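Local coordinates for hydrogenase maturation factor (PDB 3VTI), which probably uses ATP to dehydrate the carbamoyl group passed on by HypF, forming the nitrile needed in the maturation of [NiFe]-hydrogenases, at residues Asn14-Ile17 with Ala23-Leu26; Thr33-Thr38 with Val58-Met63; Leu52-Thr57 with Glu95-Ala100; Lys186-Gly191 with Lys195-Pro200. All blocks are in the same frame, centred on the assembly; numbering follows the deposited sequence.

Contact 1. Residues Asn14-Ile17 with Ala23-Leu26; sequences NEYI and AALL
Y16 carries this contact almost alone: its ring reaches from the first turn of helix 15-19 to strand 24-26, outermost of its sheet within this chain, and meets three successive residues there. CB points toward the strand, and with CG anti to the carbonyl carbon (chi1 -55°) two neighbouring ring carbons, CD1 and CE1, come up against it. CE1 comes within 3.6 Å of L25 O, and the carbonyl oxygen sits at the ring edge, close to its plane. The same CE1 is 3.8 Å from L26 CD2, while CD1 is 4.2 Å from A24 CB; both methyls come in obliquely, and the side chain of L26 crosses that of Y16 at about a right angle.

The start of the helix is secured by N14, the N-cap residue. Its OD1 takes the N-H of I17 at 2.8 Å, and the bond is fairly straight, with 164° at the hydrogen. The second subunit, another copy of this protein, closes over the same region: its V105 packs on Y16, I17 and A24, its F70 on L26, and N14 ND2 is bonded to its I104 O.

With an alanine at Y16, A24 and L26 would probably lose their cover from the helix, and a gap would open beside V105 of the second subunit. The chemistry is that of an apolar join, with ring carbons against methyls and one carbonyl at the ring edge, so shape and van der Waals contact, rather than polar bonding, join these two segments.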
loop_
_atom_site.group_PDB
_atom_site.type_symbol
_atom_site.label_atom_id
_atom_site.label_comp_id
_atom_site.label_asym_id
_atom_site.label_seq_id
_atom_site.Cartn_x
_atom_site.Cartn_y
_atom_site.Cartn_z
ATOM N N ASN C 14 21.918 -14.239 2.456
ATOM C CA ASN C 14 22.864 -14.235 3.573
ATOM C C ASN C 14 22.408 -15.225 4.667
ATOM O O ASN C 14 21.362 -15.868 4.530
ATOM C CB ASN C 14 23.100 -12.807 4.115
ATOM C CG ASN C 14 21.823 -12.135 4.617
ATOM O OD1 ASN C 14 21.018 -12.744 5.316
ATOM N ND2 ASN C 14 21.651 -10.865 4.276
ATOM N N GLU C 15 23.194 -15.353 5.735
ATOM C CA GLU C 15 22.888 -16.272 6.843
ATOM C C GLU C 15 21.509 -16.006 7.432
ATOM O O GLU C 15 20.737 -16.940 7.643
ATOM C CB GLU C 15 23.931 -16.168 7.967
ATOM C CG GLU C 15 25.352 -15.748 7.547
ATOM C CD GLU C 15 25.480 -14.238 7.278
ATOM O OE1 GLU C 15 25.239 -13.811 6.134
ATOM O OE2 GLU C 15 25.837 -13.481 8.207
ATOM N N TYR C 16 21.216 -14.728 7.688
ATOM C CA TYR C 16 19.959 -14.294 8.315
ATOM C C TYR C 16 18.741 -14.650 7.459
ATOM O O TYR C 16 17.749 -15.192 7.959
ATOM C CB TYR C 16 19.986 -12.780 8.629
ATOM C CG TYR C 16 21.163 -12.343 9.491
ATOM C CD1 TYR C 16 21.102 -12.411 10.893
ATOM C CD2 TYR C 16 22.347 -11.877 8.904
ATOM C CE1 TYR C 16 22.182 -12.017 11.684
ATOM C CE2 TYR C 16 23.436 -11.485 9.687
ATOM C CZ TYR C 16 23.349 -11.556 11.074
ATOM O OH TYR C 16 24.436 -11.170 11.838
ATOM N N ILE C 17 18.838 -14.355 6.165
ATOM C CA ILE C 17 17.759 -14.607 5.221
ATOM C C ILE C 17 17.532 -16.105 4.992
ATOM O O ILE C 17 16.402 -16.578 5.121
ATOM C CB ILE C 17 17.993 -13.844 3.879
ATOM C CG1 ILE C 17 18.015 -12.324 4.117
ATOM C CG2 ILE C 17 16.952 -14.228 2.822
ATOM C CD1 ILE C 17 16.765 -11.743 4.783
ATOM N N ALA C 23 12.220 -13.485 12.999
ATOM C CA ALA C 23 13.009 -12.293 13.262
ATOM C C ALA C 23 14.498 -12.609 13.132
ATOM O O ALA C 23 14.925 -13.725 13.425
ATOM C CB ALA C 23 12.688 -11.750 14.645
ATOM N N ALA C 24 15.280 -11.638 12.676
ATOM C CA ALA C 24 16.738 -11.777 12.693
ATOM C C ALA C 24 17.240 -11.625 14.124
ATOM O O ALA C 24 16.713 -10.815 14.882
ATOM C CB ALA C 24 17.381 -10.730 11.803
ATOM N N LEU C 25 18.253 -12.399 14.498
ATOM C CA LEU C 25 18.891 -12.230 15.799
ATOM C C LEU C 25 20.236 -11.540 15.644
ATOM O O LEU C 25 21.181 -12.117 15.111
ATOM C CB LEU C 25 19.043 -13.575 16.523
ATOM C CG LEU C 25 19.783 -13.548 17.869
ATOM C CD1 LEU C 25 18.966 -12.798 18.922
ATOM C CD2 LEU C 25 20.120 -14.958 18.340
ATOM N N LEU C 26 20.320 -10.304 16.116
ATOM C CA LEU C 26 21.532 -9.509 15.928
ATOM C C LEU C 26 22.279 -9.308 17.230
ATOM O O LEU C 26 21.667 -9.147 18.292
ATOM C CB LEU C 26 21.207 -8.154 15.295
ATOM C CG LEU C 26 20.172 -8.117 14.165
ATOM C CD1 LEU C 26 19.726 -6.684 13.934
ATOM C CD2 LEU C 26 20.686 -8.740 12.889
#

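Contact 2. Residues Thr33-Thr38 with Val58-Met63; sequences TTDSFT and VNDASM. With MG (magnesium ion), chain K.
This contact is part of the magnesium site: T33 of strand 30-37 lies against D60 and A61 near the end of helix 49-60, and D60 OD1 binds the magnesium ion at 2.0 Å. D22, D199 and water 2 are its other ligands. With OG1 anti to the backbone N (chi1 -178°), T33 lays that hydroxyl against D60 CB at 3.4 Å, while its CG2 rests on A61 CB at 3.9 Å.

The T33 hydroxyl also bonds to D22 O and, at 2.9 Å from OG1, to water 1, which in turn gives a weak bond to D60 OD2. A valine at T33 would probably cost D22 O its bond from this hydroxyl and leave water 1 with only the weak one to D60 OD2 among the bonds described.

Two positions along the strand, D35 OD2 comes to 4.1 Å from D60 OD2, the carboxylate planes turned 69° apart. K110 of the second subunit forms a salt bridge with D35, and its charge, like that of the magnesium, is likely to ease this approach. T57 and A53 carry the helix on along the strand, against T33, D35 and F37, while P68 of strand 66-78 packs on V58 and A61.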
loop_
_atom_site.group_PDB
_atom_site.type_symbol
_atom_site.label_atom_id
_atom_site.label_comp_id
_atom_site.label_asym_id
_atom_site.label_seq_id
_atom_site.Cartn_x
_atom_site.Cartn_y
_atom_site.Cartn_z
ATOM N N THR C 33 12.494 -7.470 13.289
ATOM C CA THR C 33 11.480 -7.956 12.370
ATOM C C THR C 33 10.825 -6.803 11.620
ATOM O O THR C 33 10.926 -5.639 12.036
ATOM C CB THR C 33 10.398 -8.769 13.117
ATOM O OG1 THR C 33 9.433 -9.276 12.184
ATOM C CG2 THR C 33 9.696 -7.907 14.167
ATOM N N THR C 34 10.166 -7.117 10.510
ATOM C CA THR C 34 9.332 -6.145 9.828
ATOM C C THR C 34 8.146 -6.829 9.171
ATOM O O THR C 34 8.262 -7.956 8.723
ATOM C CB THR C 34 10.116 -5.304 8.790
ATOM O OG1 THR C 34 9.267 -4.259 8.293
ATOM C CG2 THR C 34 10.603 -6.165 7.623
ATOM N N ASP C 35 7.009 -6.145 9.131
ATOM C CA ASP C 35 5.839 -6.640 8.420
ATOM C C ASP C 35 4.966 -5.502 7.896
ATOM O O ASP C 35 4.804 -4.476 8.545
ATOM C CB ASP C 35 5.010 -7.561 9.313
ATOM C CG ASP C 35 4.226 -8.589 8.518
ATOM O OD1 ASP C 35 4.406 -8.648 7.290
ATOM O OD2 ASP C 35 3.441 -9.355 9.117
ATOM N N SER C 36 4.412 -5.702 6.705
ATOM C CA SER C 36 3.420 -4.784 6.141
ATOM C C SER C 36 2.028 -5.343 6.380
ATOM O O SER C 36 1.861 -6.556 6.541
ATOM C CB SER C 36 3.648 -4.563 4.645
ATOM O OG SER C 36 4.834 -3.824 4.416
ATOM N N PHE C 37 1.040 -4.455 6.412
ATOM C CA PHE C 37 -0.331 -4.829 6.733
ATOM C C PHE C 37 -1.306 -4.201 5.743
ATOM O O PHE C 37 -1.436 -2.976 5.664
ATOM C CB PHE C 37 -0.643 -4.440 8.175
ATOM C CG PHE C 37 0.196 -5.182 9.176
ATOM C CD1 PHE C 37 -0.276 -6.356 9.760
ATOM C CD2 PHE C 37 1.477 -4.734 9.498
ATOM C CE1 PHE C 37 0.495 -7.063 10.656
ATOM C CE2 PHE C 37 2.257 -5.438 10.395
ATOM C CZ PHE C 37 1.765 -6.607 10.980
ATOM N N THR C 38 -1.973 -5.057 4.979
ATOM C CA THR C 38 -2.728 -4.632 3.805
ATOM C C THR C 38 -4.168 -5.156 3.847
ATOM O O THR C 38 -4.851 -5.206 2.832
ATOM C CB THR C 38 -2.037 -5.122 2.515
ATOM O OG1 THR C 38 -1.889 -6.544 2.574
ATOM C CG2 THR C 38 -0.659 -4.501 2.364
ATOM N N VAL C 58 4.812 -7.193 17.328
ATOM C CA VAL C 58 5.129 -7.525 18.707
ATOM C C VAL C 58 5.318 -9.038 18.793
ATOM O O VAL C 58 6.278 -9.529 19.387
ATOM C CB VAL C 58 4.018 -7.027 19.679
ATOM C CG1 VAL C 58 4.101 -7.739 21.051
ATOM C CG2 VAL C 58 4.074 -5.497 19.832
ATOM N N ASN C 59 4.414 -9.772 18.153
ATOM C CA ASN C 59 4.473 -11.221 18.130
ATOM C C ASN C 59 5.733 -11.738 17.443
ATOM O O ASN C 59 6.487 -12.535 18.030
ATOM C CB ASN C 59 3.196 -11.798 17.521
ATOM C CG ASN C 59 1.959 -11.497 18.379
ATOM O OD1 ASN C 59 2.076 -11.183 19.577
ATOM N ND2 ASN C 59 0.773 -11.591 17.772
ATOM N N ASP C 60 5.973 -11.255 16.219
ATOM C CA ASP C 60 7.135 -11.657 15.435
ATOM C C ASP C 60 8.430 -11.378 16.206
ATOM O O ASP C 60 9.366 -12.166 16.141
ATOM C CB ASP C 60 7.155 -10.943 14.075
ATOM C CG ASP C 60 6.224 -11.586 13.040
ATOM O OD1 ASP C 60 6.263 -12.820 12.839
ATOM O OD2 ASP C 60 5.471 -10.832 12.373
ATOM N N ALA C 61 8.462 -10.270 16.950
ATOM C CA ALA C 61 9.645 -9.863 17.701
ATOM C C ALA C 61 9.889 -10.710 18.960
ATOM O O ALA C 61 10.960 -10.617 19.579
ATOM C CB ALA C 61 9.566 -8.386 18.058
ATOM N N SER C 62 8.899 -11.533 19.327
ATOM C CA SER C 62 8.986 -12.385 20.509
ATOM C C SER C 62 9.294 -13.823 20.125
ATOM O O SER C 62 9.843 -14.579 20.932
ATOM C CB SER C 62 7.677 -12.344 21.308
ATOM O OG SER C 62 7.267 -11.023 21.639
ATOM N N MET C 63 8.952 -14.193 18.890
ATOM C CA MET C 63 9.033 -15.586 18.414
ATOM C C MET C 63 10.427 -16.207 18.495
ATOM O O MET C 63 10.612 -17.398 18.231
ATOM C CB MET C 63 8.516 -15.699 16.983
ATOM C CG MET C 63 7.071 -15.341 16.845
ATOM S SD MET C 63 6.024 -16.448 17.781
ATOM C CE MET C 63 4.591 -15.411 18.040
HETATM MG MG MG K . 5.540 -14.595 12.124
HETATM O O HOH W 1 6.871 -7.845 12.074
HETATM O O HOH W 2 7.129 -14.468 10.336
#

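Contact 3. Residues Leu52-Thr57 with Glu95-Ala100; sequences LAVCGT and EAAKEA
V54 meets A96 from its first side-chain carbon on: V54 CB lies 3.8 Å from A96 CB. One atom further, CG1 stands anti to the backbone N (chi1 179°), and this rotamer puts it against the same A96 methyl and against the backbone, 3.7 Å from A97 N, with A97 CB a little farther off at 4.3 Å. The other branch, CG2, also lies beside the A96 methyl, more loosely. M93, one turn back on the neighbouring helix, packs on V54 as well.

C55 adds a second, looser touch from beside V54, its SG 4.2 Å from A96 CB. The A96 methyl is thus met by both residues, and P179 covers C55 from a loop.

A96 and A97 present small side chains to the other helix, and the axes of the two segments approach to 9.0 Å at an angle of 29°. This is buried apolar packing. Helix 49-60 has another side turned to strand 30-37, where A53 and T57 meet F37. Helix 83-100 is the crossover of a beta-alpha-beta unit, joining the parallel neighbours 66-78 and 103-112; such helices lined up beside a mixed sheet belong to the PurM-like N-terminal domain.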
loop_
_atom_site.group_PDB
_atom_site.type_symbol
_atom_site.label_atom_id
_atom_site.label_comp_id
_atom_site.label_asym_id
_atom_site.label_seq_id
_atom_site.Cartn_x
_atom_site.Cartn_y
_atom_site.Cartn_z
ATOM N N LEU C 52 -3.742 -4.732 14.521
ATOM C CA LEU C 52 -3.057 -5.761 13.763
ATOM C C LEU C 52 -1.588 -5.406 13.530
ATOM O O LEU C 52 -0.698 -6.217 13.774
ATOM C CB LEU C 52 -3.789 -5.951 12.440
ATOM C CG LEU C 52 -3.393 -7.074 11.495
ATOM C CD1 LEU C 52 -3.204 -8.386 12.247
ATOM C CD2 LEU C 52 -4.429 -7.215 10.373
ATOM N N ALA C 53 -1.343 -4.182 13.071
ATOM C CA ALA C 53 -0.003 -3.719 12.744
ATOM C C ALA C 53 0.946 -3.801 13.949
ATOM O O ALA C 53 2.136 -4.087 13.795
ATOM C CB ALA C 53 -0.068 -2.310 12.207
ATOM N N VAL C 54 0.420 -3.536 15.139
ATOM C CA VAL C 54 1.230 -3.577 16.347
ATOM C C VAL C 54 1.434 -5.027 16.790
ATOM O O VAL C 54 2.562 -5.495 16.885
ATOM C CB VAL C 54 0.606 -2.748 17.499
ATOM C CG1 VAL C 54 1.464 -2.835 18.753
ATOM C CG2 VAL C 54 0.447 -1.299 17.078
ATOM N N CYS C 55 0.334 -5.727 17.027
ATOM C CA CYS C 55 0.354 -7.079 17.544
ATOM C C CYS C 55 1.218 -8.025 16.728
ATOM O O CYS C 55 2.038 -8.772 17.282
ATOM C CB CYS C 55 -1.073 -7.607 17.676
ATOM S SG CYS C 55 -1.973 -6.780 19.026
ATOM N N GLY C 56 1.051 -7.970 15.411
ATOM C CA GLY C 56 1.792 -8.850 14.515
ATOM C C GLY C 56 3.292 -8.722 14.651
ATOM O O GLY C 56 4.016 -9.709 14.637
ATOM N N THR C 57 3.758 -7.489 14.775
ATOM C CA THR C 57 5.177 -7.220 14.918
ATOM C C THR C 57 5.669 -7.452 16.345
ATOM O O THR C 57 6.810 -7.875 16.548
ATOM C CB THR C 57 5.498 -5.814 14.448
ATOM O OG1 THR C 57 5.345 -5.768 13.024
ATOM C CG2 THR C 57 6.918 -5.424 14.824
ATOM N N GLU C 95 -3.159 1.785 21.987
ATOM C CA GLU C 95 -3.669 0.837 22.979
ATOM C C GLU C 95 -2.944 -0.509 22.975
ATOM O O GLU C 95 -2.656 -1.064 24.036
ATOM C CB GLU C 95 -5.171 0.633 22.805
ATOM C CG GLU C 95 -5.993 1.823 23.289
ATOM C CD GLU C 95 -7.433 1.807 22.785
ATOM O OE1 GLU C 95 -7.673 1.359 21.634
ATOM O OE2 GLU C 95 -8.325 2.262 23.544
ATOM N N ALA C 96 -2.639 -1.018 21.784
ATOM C CA ALA C 96 -1.949 -2.297 21.647
ATOM C C ALA C 96 -0.497 -2.242 22.135
ATOM O O ALA C 96 -0.020 -3.180 22.782
ATOM C CB ALA C 96 -2.017 -2.785 20.212
ATOM N N ALA C 97 0.195 -1.144 21.828
ATOM C CA ALA C 97 1.568 -0.933 22.289
ATOM C C ALA C 97 1.616 -0.839 23.811
ATOM O O ALA C 97 2.531 -1.375 24.446
ATOM C CB ALA C 97 2.167 0.307 21.658
ATOM N N LYS C 98 0.616 -0.173 24.383
ATOM C CA LYS C 98 0.486 -0.031 25.826
ATOM C C LYS C 98 0.289 -1.394 26.503
ATOM O O LYS C 98 0.959 -1.693 27.483
ATOM C CB LYS C 98 -0.676 0.907 26.151
ATOM C CG LYS C 98 -0.490 1.722 27.416
ATOM C CD LYS C 98 -1.258 3.044 27.338
ATOM C CE LYS C 98 -2.627 2.938 27.992
ATOM N NZ LYS C 98 -2.518 3.117 29.464
ATOM N N GLU C 99 -0.618 -2.210 25.964
ATOM C CA GLU C 99 -0.885 -3.548 26.487
ATOM C C GLU C 99 0.338 -4.442 26.342
ATOM O O GLU C 99 0.684 -5.187 27.264
ATOM C CB GLU C 99 -2.076 -4.192 25.775
ATOM C CG GLU C 99 -2.612 -5.443 26.484
ATOM C CD GLU C 99 -3.354 -6.412 25.557
ATOM O OE1 GLU C 99 -4.065 -5.961 24.625
ATOM O OE2 GLU C 99 -3.226 -7.637 25.775
ATOM N N ALA C 100 0.998 -4.359 25.190
ATOM C CA ALA C 100 2.211 -5.132 24.950
ATOM C C ALA C 100 3.422 -4.623 25.743
ATOM O O ALA C 100 4.451 -5.286 25.785
ATOM C CB ALA C 100 2.523 -5.182 23.462
#

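Contact 4. Residues Lys186-Gly191 with Lys195-Pro200; sequences KLMTLG and KVLRDP. With MG (magnesium ion), chain K.
L197 receives two side chains, one on each of its methyls: L187 at the end of helix 181-187 and M188 in the 3-10 turn that follows. M188 SD lies 3.9 Å from L197 CD1, and L187 CD1 is 4.4 Å from L197 CD2. A chi2 of -39° swings M188 SD over to L197 CD1, the chain bends again at chi3, and the side chain runs past that of L197 in the opposite direction.

The next shell fixes the turn bearing these residues. L190 N bonds to L187 O at 2.8 Å and G191 N to M188 O at 3.2 Å as the helix tightens into 3-10 geometry, and T189 OG1 gives a bond to K186 O from above the carbonyl plane. G191 then takes a positive phi (55°), easy for glycine. V255 of the adjoining strand packs on both L187 and L197, and A265 of helix 262-270 on L187.

On the strand, a classic beta bulge sets K195 and V196 together opposite V256. Past it, R198 pairs with D22 and E211, and the chain runs on to D199, whose OD1 binds the magnesium ion at 2.4 Å. The contact itself is helix-to-sheet packing on strand 194-198 of the AIR synthase-related C-terminal domain.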
loop_
_atom_site.group_PDB
_atom_site.type_symbol
_atom_site.label_atom_id
_atom_site.label_comp_id
_atom_site.label_asym_id
_atom_site.label_seq_id
_atom_site.Cartn_x
_atom_site.Cartn_y
_atom_site.Cartn_z
ATOM N N LYS C 186 5.984 -16.017 29.761
ATOM C CA LYS C 186 5.730 -17.081 30.746
ATOM C C LYS C 186 6.215 -18.438 30.241
ATOM O O LYS C 186 6.567 -19.303 31.035
ATOM C CB LYS C 186 4.247 -17.156 31.148
ATOM C CG LYS C 186 3.724 -15.920 31.868
ATOM C CD LYS C 186 2.225 -16.026 32.147
ATOM C CE LYS C 186 1.942 -16.774 33.451
ATOM N NZ LYS C 186 0.554 -17.325 33.487
ATOM N N LEU C 187 6.220 -18.619 28.925
ATOM C CA LEU C 187 6.744 -19.842 28.328
ATOM C C LEU C 187 8.257 -19.878 28.425
ATOM O O LEU C 187 8.835 -20.927 28.667
ATOM C CB LEU C 187 6.311 -19.979 26.863
ATOM C CG LEU C 187 4.953 -20.608 26.563
ATOM C CD1 LEU C 187 4.556 -20.383 25.103
ATOM C CD2 LEU C 187 4.930 -22.101 26.897
ATOM N N MET C 188 8.889 -18.722 28.242
ATOM C CA MET C 188 10.342 -18.628 28.238
ATOM C C MET C 188 10.945 -18.871 29.621
ATOM O O MET C 188 12.168 -18.863 29.785
ATOM C CB MET C 188 10.808 -17.299 27.634
ATOM C CG MET C 188 10.526 -17.143 26.117
ATOM S SD MET C 188 10.757 -18.622 25.079
ATOM C CE MET C 188 12.513 -18.957 25.260
ATOM N N THR C 189 10.079 -19.099 30.604
ATOM C CA THR C 189 10.479 -19.669 31.895
ATOM C C THR C 189 11.124 -21.033 31.675
ATOM O O THR C 189 12.031 -21.422 32.415
ATOM C CB THR C 189 9.262 -19.850 32.820
ATOM O OG1 THR C 189 8.713 -18.569 33.125
ATOM C CG2 THR C 189 9.658 -20.513 34.120
ATOM N N LEU C 190 10.650 -21.747 30.650
ATOM C CA LEU C 190 11.149 -23.085 30.324
ATOM C C LEU C 190 12.497 -23.090 29.583
ATOM O O LEU C 190 13.047 -24.156 29.299
ATOM C CB LEU C 190 10.092 -23.885 29.549
ATOM C CG LEU C 190 8.726 -24.081 30.217
ATOM C CD1 LEU C 190 7.839 -24.981 29.379
ATOM C CD2 LEU C 190 8.860 -24.635 31.638
ATOM N N GLY C 191 13.019 -21.904 29.276
ATOM C CA GLY C 191 14.349 -21.767 28.680
ATOM C C GLY C 191 14.551 -22.561 27.400
ATOM O O GLY C 191 13.757 -22.448 26.464
ATOM N N LYS C 195 11.711 -24.897 21.981
ATOM C CA LYS C 195 12.549 -25.076 20.805
ATOM C C LYS C 195 12.123 -24.213 19.624
ATOM O O LYS C 195 12.967 -23.592 18.982
ATOM C CB LYS C 195 12.625 -26.554 20.440
ATOM C CG LYS C 195 13.546 -27.328 21.368
ATOM C CD LYS C 195 13.282 -28.792 21.243
ATOM C CE LYS C 195 14.541 -29.624 21.390
ATOM N NZ LYS C 195 15.431 -29.499 20.201
ATOM N N VAL C 196 10.819 -24.156 19.356
ATOM C CA VAL C 196 10.278 -23.369 18.236
ATOM C C VAL C 196 9.054 -22.566 18.663
ATOM O O VAL C 196 8.216 -23.049 19.429
ATOM C CB VAL C 196 9.884 -24.254 17.036
ATOM C CG1 VAL C 196 9.240 -23.411 15.908
ATOM C CG2 VAL C 196 11.082 -25.037 16.531
ATOM N N LEU C 197 8.969 -21.337 18.165
ATOM C CA LEU C 197 7.818 -20.486 18.372
ATOM C C LEU C 197 7.491 -19.806 17.053
ATOM O O LEU C 197 8.356 -19.171 16.456
ATOM C CB LEU C 197 8.100 -19.429 19.446
ATOM C CG LEU C 197 8.200 -19.856 20.913
ATOM C CD1 LEU C 197 8.632 -18.680 21.767
ATOM C CD2 LEU C 197 6.893 -20.422 21.434
ATOM N N ARG C 198 6.255 -19.957 16.593
ATOM C CA ARG C 198 5.794 -19.239 15.401
ATOM C C ARG C 198 4.287 -19.015 15.416
ATOM O O ARG C 198 3.517 -19.914 15.751
ATOM C CB ARG C 198 6.214 -19.954 14.111
ATOM C CG ARG C 198 5.805 -19.222 12.845
ATOM C CD ARG C 198 6.617 -19.676 11.642
ATOM N NE ARG C 198 7.984 -19.159 11.696
ATOM C CZ ARG C 198 8.917 -19.373 10.770
ATOM N NH1 ARG C 198 8.654 -20.099 9.685
ATOM N NH2 ARG C 198 10.125 -18.855 10.931
ATOM N N ASP C 199 3.883 -17.806 15.056
ATOM C CA ASP C 199 2.473 -17.485 14.894
ATOM C C ASP C 199 1.954 -17.893 13.506
ATOM O O ASP C 199 2.547 -17.522 12.491
ATOM C CB ASP C 199 2.220 -15.996 15.179
ATOM C CG ASP C 199 3.086 -15.066 14.341
ATOM O OD1 ASP C 199 4.186 -15.473 13.882
ATOM O OD2 ASP C 199 2.657 -13.899 14.167
ATOM N N PRO C 200 0.851 -18.673 13.462
ATOM C CA PRO C 200 0.360 -19.200 12.193
ATOM C C PRO C 200 -0.484 -18.127 11.524
ATOM O O PRO C 200 -1.704 -18.084 11.700
ATOM C CB PRO C 200 -0.481 -20.413 12.604
ATOM C CG PRO C 200 -0.708 -20.292 14.105
ATOM C CD PRO C 200 -0.040 -19.031 14.583
HETATM MG MG MG K . 5.540 -14.595 12.124
HETATM O O HOH W 2 7.129 -14.468 10.336
#

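Along the chain contact 1 closes first; contacts 2 and 3 then interleave, sharing helix 49-60, and contact 4 follows in the C-terminal domain. Contacts 2 and 3 are the nearest pair, their centres 10 Å apart. Contact 1, 14 Å from contact 2, joins it through the neighbouring strands 24-26 and 30-37 of one sheet. Contact 4 belongs to the other large sheet, its centre 16 Å from that of contact 2, yet the two meet at the magnesium ion and share water 2. The metal thus bridges the two domains, while contacts 1 and 2 both reach the subunit interface, contact 1 farther from the metal.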